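Local coordinates for ABC transporter substrate binding protein (Ribose) (Agrobacterium vitis, PDB 4WUT) that probably serves as the sugar-capturing solute-binding protein of an ABC transporter and can hold beta-D-fucopyranose, at residues Gly24-Trp38 with Ala54-Ser66. Residues are numbered along the deposited sequence; the frame is centred on the assembly and turned at random.
Sequences GEIAVIVKTVNSTFW and AHTITFQGPAAES. With FCB (beta-D-fucopyranose), chain E.
Trp-38 NE1 gives a nearly straight hydrogen bond (174°) to Glu-65 OE2, 2.8 Å away and in the plane of the indole. This is the tight end of the contact. The carboxylate meets the indole edge, while Val-30 CB and Phe-37 pack on opposite faces of that ring. The other oxygen, Glu-65 OE1, accepts from O4 of the fucose at 2.8 Å and also bonds Ser-193. The extended Lys-31 side chain crosses Glu-65 at a slant, and its NZ donates to O3 of the sugar at 2.8 Å. A water links NZ to Glu-65 OE1. Phe-37 lays one face over the sugar.

Thr-32 OG1 bonds Pro-62 O (3.1 Å) and accepts from Asn-34 N, an ST turn. Further back, Phe-59 CD1 lies 3.5 Å from Val-28 CG1, and its CZ meets Val-30 CG2.

The far end is the solvent side, with Gly-24, Ala-54 and Thr-56 exposed. Thr-58 OG1 still ties it by donating to Glu-25 OE2 (2.6 Å), which also pairs with Arg-81. Parallel strands 25-29 and 56-60 share backbone hydrogen bonds from Gly-24 O with Thr-56 N to Val-30 N with Gln-60 O. Helix 36-49 joins them. This is the first beta-alpha-beta unit of a periplasmic binding protein, with the loops after its strands lining the sugar pocket.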
loop_
_atom_site.group_PDB
_atom_site.type_symbol
_atom_site.label_atom_id
_atom_site.label_comp_id
_atom_site.label_asym_id
_atom_site.label_seq_id
_atom_site.Cartn_x
_atom_site.Cartn_y
_atom_site.Cartn_z
ATOM N N GLY A 24 8.347 -27.988 -1.691
ATOM C CA GLY A 24 8.493 -27.143 -0.525
ATOM C C GLY A 24 8.257 -25.686 -0.863
ATOM O O GLY A 24 8.972 -24.809 -0.375
ATOM N N GLU A 25 7.251 -25.429 -1.696
ATOM C CA GLU A 25 6.970 -24.079 -2.176
ATOM C C GLU A 25 6.173 -23.226 -1.201
ATOM O O GLU A 25 5.119 -23.634 -0.712
ATOM C CB GLU A 25 6.192 -24.131 -3.498
ATOM C CG GLU A 25 5.850 -22.762 -4.052
ATOM C CD GLU A 25 5.089 -22.802 -5.365
ATOM O OE1 GLU A 25 4.888 -23.905 -5.926
ATOM O OE2 GLU A 25 4.677 -21.711 -5.822
ATOM N N ILE A 26 6.673 -22.025 -0.938
ATOM C CA ILE A 26 5.882 -20.976 -0.302
ATOM C C ILE A 26 5.504 -19.961 -1.393
ATOM O O ILE A 26 6.371 -19.307 -1.946
ATOM C CB ILE A 26 6.677 -20.295 0.813
ATOM C CG1 ILE A 26 6.935 -21.288 1.958
ATOM C CG2 ILE A 26 5.930 -19.085 1.333
ATOM C CD1 ILE A 26 7.746 -20.710 3.087
ATOM N N ALA A 27 4.223 -19.861 -1.723
ATOM C CA ALA A 27 3.783 -19.015 -2.829
ATOM C C ALA A 27 3.491 -17.610 -2.326
ATOM O O ALA A 27 2.582 -17.411 -1.525
ATOM C CB ALA A 27 2.545 -19.619 -3.503
ATOM N N VAL A 28 4.286 -16.646 -2.785
ATOM C CA VAL A 28 4.023 -15.249 -2.502
ATOM C C VAL A 28 3.243 -14.672 -3.672
ATOM O O VAL A 28 3.703 -14.724 -4.824
ATOM C CB VAL A 28 5.321 -14.466 -2.303
ATOM C CG1 VAL A 28 5.010 -13.024 -1.941
ATOM C CG2 VAL A 28 6.180 -15.131 -1.237
ATOM N N ILE A 29 2.060 -14.158 -3.364
ATOM C CA ILE A 29 1.139 -13.654 -4.370
ATOM C C ILE A 29 0.755 -12.222 -4.031
ATOM O O ILE A 29 0.148 -11.946 -2.976
ATOM C CB ILE A 29 -0.121 -14.559 -4.484
ATOM C CG1 ILE A 29 0.280 -15.964 -4.921
ATOM C CG2 ILE A 29 -1.146 -13.939 -5.461
ATOM C CD1 ILE A 29 -0.843 -16.992 -4.833
ATOM N N VAL A 30 1.141 -11.295 -4.901
ATOM C CA VAL A 30 0.930 -9.885 -4.649
ATOM C C VAL A 30 0.030 -9.257 -5.701
ATOM O O VAL A 30 -0.404 -9.943 -6.628
ATOM C CB VAL A 30 2.270 -9.117 -4.553
ATOM C CG1 VAL A 30 3.088 -9.620 -3.346
ATOM C CG2 VAL A 30 3.064 -9.217 -5.828
ATOM N N LYS A 31 -0.289 -7.967 -5.569
ATOM C CA LYS A 31 -1.290 -7.379 -6.440
ATOM C C LYS A 31 -0.824 -7.168 -7.880
ATOM O O LYS A 31 -1.632 -7.162 -8.785
ATOM C CB LYS A 31 -1.796 -6.052 -5.900
ATOM C CG LYS A 31 -2.415 -6.108 -4.491
ATOM C CD LYS A 31 -2.958 -4.740 -4.118
ATOM C CE LYS A 31 -3.381 -4.620 -2.663
ATOM N NZ LYS A 31 -3.892 -3.255 -2.409
ATOM N N THR A 32 0.483 -6.952 -8.049
ATOM C CA THR A 32 1.090 -6.859 -9.367
ATOM C C THR A 32 2.589 -6.982 -9.166
ATOM O O THR A 32 3.102 -6.662 -8.101
ATOM C CB THR A 32 0.787 -5.528 -10.076
ATOM O OG1 THR A 32 1.355 -5.559 -11.390
ATOM C CG2 THR A 32 1.342 -4.325 -9.302
ATOM N N VAL A 33 3.300 -7.491 -10.161
ATOM C CA VAL A 33 4.754 -7.581 -10.042
ATOM C C VAL A 33 5.399 -6.311 -10.597
ATOM O O VAL A 33 6.544 -5.982 -10.263
ATOM C CB VAL A 33 5.303 -8.819 -10.763
ATOM C CG1 VAL A 33 4.967 -10.072 -9.963
ATOM C CG2 VAL A 33 4.753 -8.897 -12.190
ATOM N N ASN A 34 4.638 -5.587 -11.413
ATOM C CA ASN A 34 5.108 -4.355 -12.036
ATOM C C ASN A 34 5.073 -3.164 -11.094
ATOM O O ASN A 34 4.246 -2.255 -11.275
ATOM C CB ASN A 34 4.237 -4.040 -13.252
ATOM C CG ASN A 34 4.185 -5.183 -14.239
ATOM O OD1 ASN A 34 5.188 -5.871 -14.457
ATOM N ND2 ASN A 34 3.013 -5.394 -14.852
ATOM N N SER A 35 5.977 -3.154 -10.108
ATOM C CA SER A 35 5.896 -2.180 -9.041
ATOM C C SER A 35 7.154 -2.153 -8.172
ATOM O O SER A 35 7.600 -3.193 -7.667
ATOM C CB SER A 35 4.671 -2.540 -8.188
ATOM O OG SER A 35 4.697 -1.918 -6.940
ATOM N N THR A 36 7.725 -0.973 -7.958
ATOM C CA THR A 36 8.893 -0.888 -7.082
ATOM C C THR A 36 8.496 -1.232 -5.634
ATOM O O THR A 36 9.276 -1.817 -4.907
ATOM C CB THR A 36 9.661 0.477 -7.183
ATOM O OG1 THR A 36 8.742 1.569 -7.182
ATOM C CG2 THR A 36 10.473 0.543 -8.447
ATOM N N PHE A 37 7.270 -0.889 -5.234
ATOM C CA PHE A 37 6.782 -1.236 -3.907
ATOM C C PHE A 37 6.770 -2.759 -3.739
ATOM O O PHE A 37 7.330 -3.273 -2.789
ATOM C CB PHE A 37 5.385 -0.641 -3.657
ATOM C CG PHE A 37 4.791 -1.028 -2.328
ATOM C CD1 PHE A 37 4.040 -2.180 -2.194
ATOM C CD2 PHE A 37 4.979 -0.234 -1.206
ATOM C CE1 PHE A 37 3.508 -2.542 -0.967
ATOM C CE2 PHE A 37 4.444 -0.607 0.017
ATOM C CZ PHE A 37 3.703 -1.753 0.125
ATOM N N TRP A 38 6.126 -3.479 -4.661
ATOM C CA TRP A 38 6.022 -4.933 -4.515
ATOM C C TRP A 38 7.378 -5.598 -4.702
ATOM O O TRP A 38 7.644 -6.629 -4.090
ATOM C CB TRP A 38 4.951 -5.545 -5.444
ATOM C CG TRP A 38 3.565 -5.094 -5.077
ATOM C CD1 TRP A 38 2.720 -4.331 -5.822
ATOM C CD2 TRP A 38 2.887 -5.342 -3.838
ATOM N NE1 TRP A 38 1.551 -4.102 -5.130
ATOM C CE2 TRP A 38 1.637 -4.707 -3.908
ATOM C CE3 TRP A 38 3.223 -6.036 -2.683
ATOM C CZ2 TRP A 38 0.722 -4.742 -2.857
ATOM C CZ3 TRP A 38 2.316 -6.071 -1.641
ATOM C CH2 TRP A 38 1.078 -5.443 -1.739
ATOM N N ALA A 54 14.828 -25.519 3.790
ATOM C CA ALA A 54 13.747 -26.483 3.561
ATOM C C ALA A 54 12.676 -25.996 2.591
ATOM O O ALA A 54 11.982 -26.801 1.969
ATOM C CB ALA A 54 13.107 -26.856 4.883
ATOM N N HIS A 55 12.531 -24.686 2.470
ATOM C CA HIS A 55 11.488 -24.126 1.623
ATOM C C HIS A 55 12.059 -23.117 0.655
ATOM O O HIS A 55 13.121 -22.534 0.894
ATOM C CB HIS A 55 10.409 -23.471 2.482
ATOM C CG HIS A 55 9.612 -24.449 3.284
ATOM N ND1 HIS A 55 9.869 -24.710 4.612
ATOM C CD2 HIS A 55 8.564 -25.233 2.940
ATOM C CE1 HIS A 55 9.009 -25.613 5.054
ATOM N NE2 HIS A 55 8.208 -25.945 4.059
ATOM N N THR A 56 11.341 -22.931 -0.445
ATOM C CA THR A 56 11.669 -21.901 -1.414
ATOM C C THR A 56 10.436 -21.027 -1.602
ATOM O O THR A 56 9.339 -21.416 -1.195
ATOM C CB THR A 56 12.069 -22.534 -2.755
ATOM O OG1 THR A 56 11.009 -23.365 -3.233
ATOM C CG2 THR A 56 13.328 -23.377 -2.596
ATOM N N ILE A 57 10.597 -19.842 -2.191
ATOM C CA ILE A 57 9.442 -19.024 -2.531
ATOM C C ILE A 57 9.318 -18.854 -4.039
ATOM O O ILE A 57 10.302 -18.891 -4.781
ATOM C CB ILE A 57 9.440 -17.594 -1.875
ATOM C CG1 ILE A 57 10.626 -16.760 -2.363
ATOM C CG2 ILE A 57 9.451 -17.670 -0.355
ATOM C CD1 ILE A 57 10.657 -15.377 -1.772
ATOM N N THR A 58 8.078 -18.716 -4.465
ATOM C CA THR A 58 7.761 -18.198 -5.775
ATOM C C THR A 58 7.136 -16.831 -5.527
ATOM O O THR A 58 6.547 -16.596 -4.477
ATOM C CB THR A 58 6.783 -19.120 -6.500
ATOM O OG1 THR A 58 5.638 -19.324 -5.670
ATOM C CG2 THR A 58 7.442 -20.468 -6.793
ATOM N N PHE A 59 7.289 -15.916 -6.473
ATOM C CA PHE A 59 6.747 -14.574 -6.339
ATOM C C PHE A 59 5.986 -14.275 -7.612
ATOM O O PHE A 59 6.559 -14.325 -8.700
ATOM C CB PHE A 59 7.884 -13.563 -6.169
ATOM C CG PHE A 59 7.421 -12.190 -5.755
ATOM C CD1 PHE A 59 7.153 -11.918 -4.420
ATOM C CD2 PHE A 59 7.298 -11.175 -6.679
ATOM C CE1 PHE A 59 6.734 -10.642 -4.029
ATOM C CE2 PHE A 59 6.874 -9.902 -6.290
ATOM C CZ PHE A 59 6.596 -9.646 -4.971
ATOM N N GLN A 60 4.697 -13.996 -7.486
ATOM C CA GLN A 60 3.821 -13.856 -8.646
ATOM C C GLN A 60 2.774 -12.786 -8.368
ATOM O O GLN A 60 2.420 -12.530 -7.214
ATOM C CB GLN A 60 3.122 -15.198 -8.931
ATOM C CG GLN A 60 3.941 -16.456 -8.555
ATOM C CD GLN A 60 3.250 -17.361 -7.518
ATOM O OE1 GLN A 60 2.341 -18.132 -7.861
ATOM N NE2 GLN A 60 3.697 -17.289 -6.249
ATOM N N GLY A 61 2.269 -12.159 -9.419
ATOM C CA GLY A 61 1.163 -11.241 -9.301
ATOM C C GLY A 61 0.628 -10.959 -10.680
ATOM O O GLY A 61 1.367 -11.156 -11.671
ATOM N N PRO A 62 -0.639 -10.524 -10.764
ATOM C CA PRO A 62 -1.198 -10.176 -12.075
ATOM C C PRO A 62 -0.533 -8.957 -12.687
ATOM O O PRO A 62 0.373 -8.364 -12.104
ATOM C CB PRO A 62 -2.677 -9.879 -11.766
ATOM C CG PRO A 62 -2.954 -10.632 -10.503
ATOM C CD PRO A 62 -1.671 -10.534 -9.714
ATOM N N ALA A 63 -1.006 -8.567 -13.869
ATOM C CA ALA A 63 -0.410 -7.455 -14.581
ATOM C C ALA A 63 -0.803 -6.105 -14.030
ATOM O O ALA A 63 -0.145 -5.114 -14.313
ATOM C CB ALA A 63 -0.785 -7.527 -16.033
ATOM N N ALA A 64 -1.860 -6.056 -13.228
ATOM C CA ALA A 64 -2.326 -4.790 -12.677
ATOM C C ALA A 64 -3.095 -5.069 -11.394
ATOM O O ALA A 64 -3.647 -6.146 -11.215
ATOM C CB ALA A 64 -3.221 -4.091 -13.657
ATOM N N GLU A 65 -3.125 -4.088 -10.496
ATOM C CA GLU A 65 -3.827 -4.257 -9.229
ATOM C C GLU A 65 -5.331 -4.374 -9.358
ATOM O O GLU A 65 -5.994 -4.885 -8.458
ATOM C CB GLU A 65 -3.490 -3.103 -8.262
ATOM C CG GLU A 65 -2.000 -3.015 -7.931
ATOM C CD GLU A 65 -1.677 -2.302 -6.638
ATOM O OE1 GLU A 65 -2.550 -1.562 -6.071
ATOM O OE2 GLU A 65 -0.536 -2.527 -6.164
ATOM N N SER A 66 -5.861 -3.922 -10.492
ATOM C CA SER A 66 -7.280 -4.027 -10.798
ATOM C C SER A 66 -7.688 -5.412 -11.323
ATOM O O SER A 66 -8.881 -5.700 -11.455
ATOM C CB SER A 66 -7.656 -2.971 -11.842
ATOM O OG SER A 66 -6.815 -3.024 -12.976
HETATM C C1 FCB E . 0.968 0.606 -1.440
HETATM C C2 FCB E . -0.292 -0.125 -0.998
HETATM C C3 FCB E . -0.445 -1.375 -1.676
HETATM C C4 FCB E . -0.357 -1.180 -3.213
HETATM C C5 FCB E . 0.965 -0.399 -3.454
HETATM C C6 FCB E . 1.216 -0.115 -4.964
HETATM O O1 FCB E . 0.838 1.868 -0.983
HETATM O O2 FCB E . -0.137 -0.373 0.427
HETATM O O3 FCB E . -1.743 -1.897 -1.294
HETATM O O4 FCB E . -1.520 -0.485 -3.726
HETATM O O5 FCB E . 0.913 0.815 -2.845
HETATM O O HOH W 1 -4.902 -1.996 -4.565
#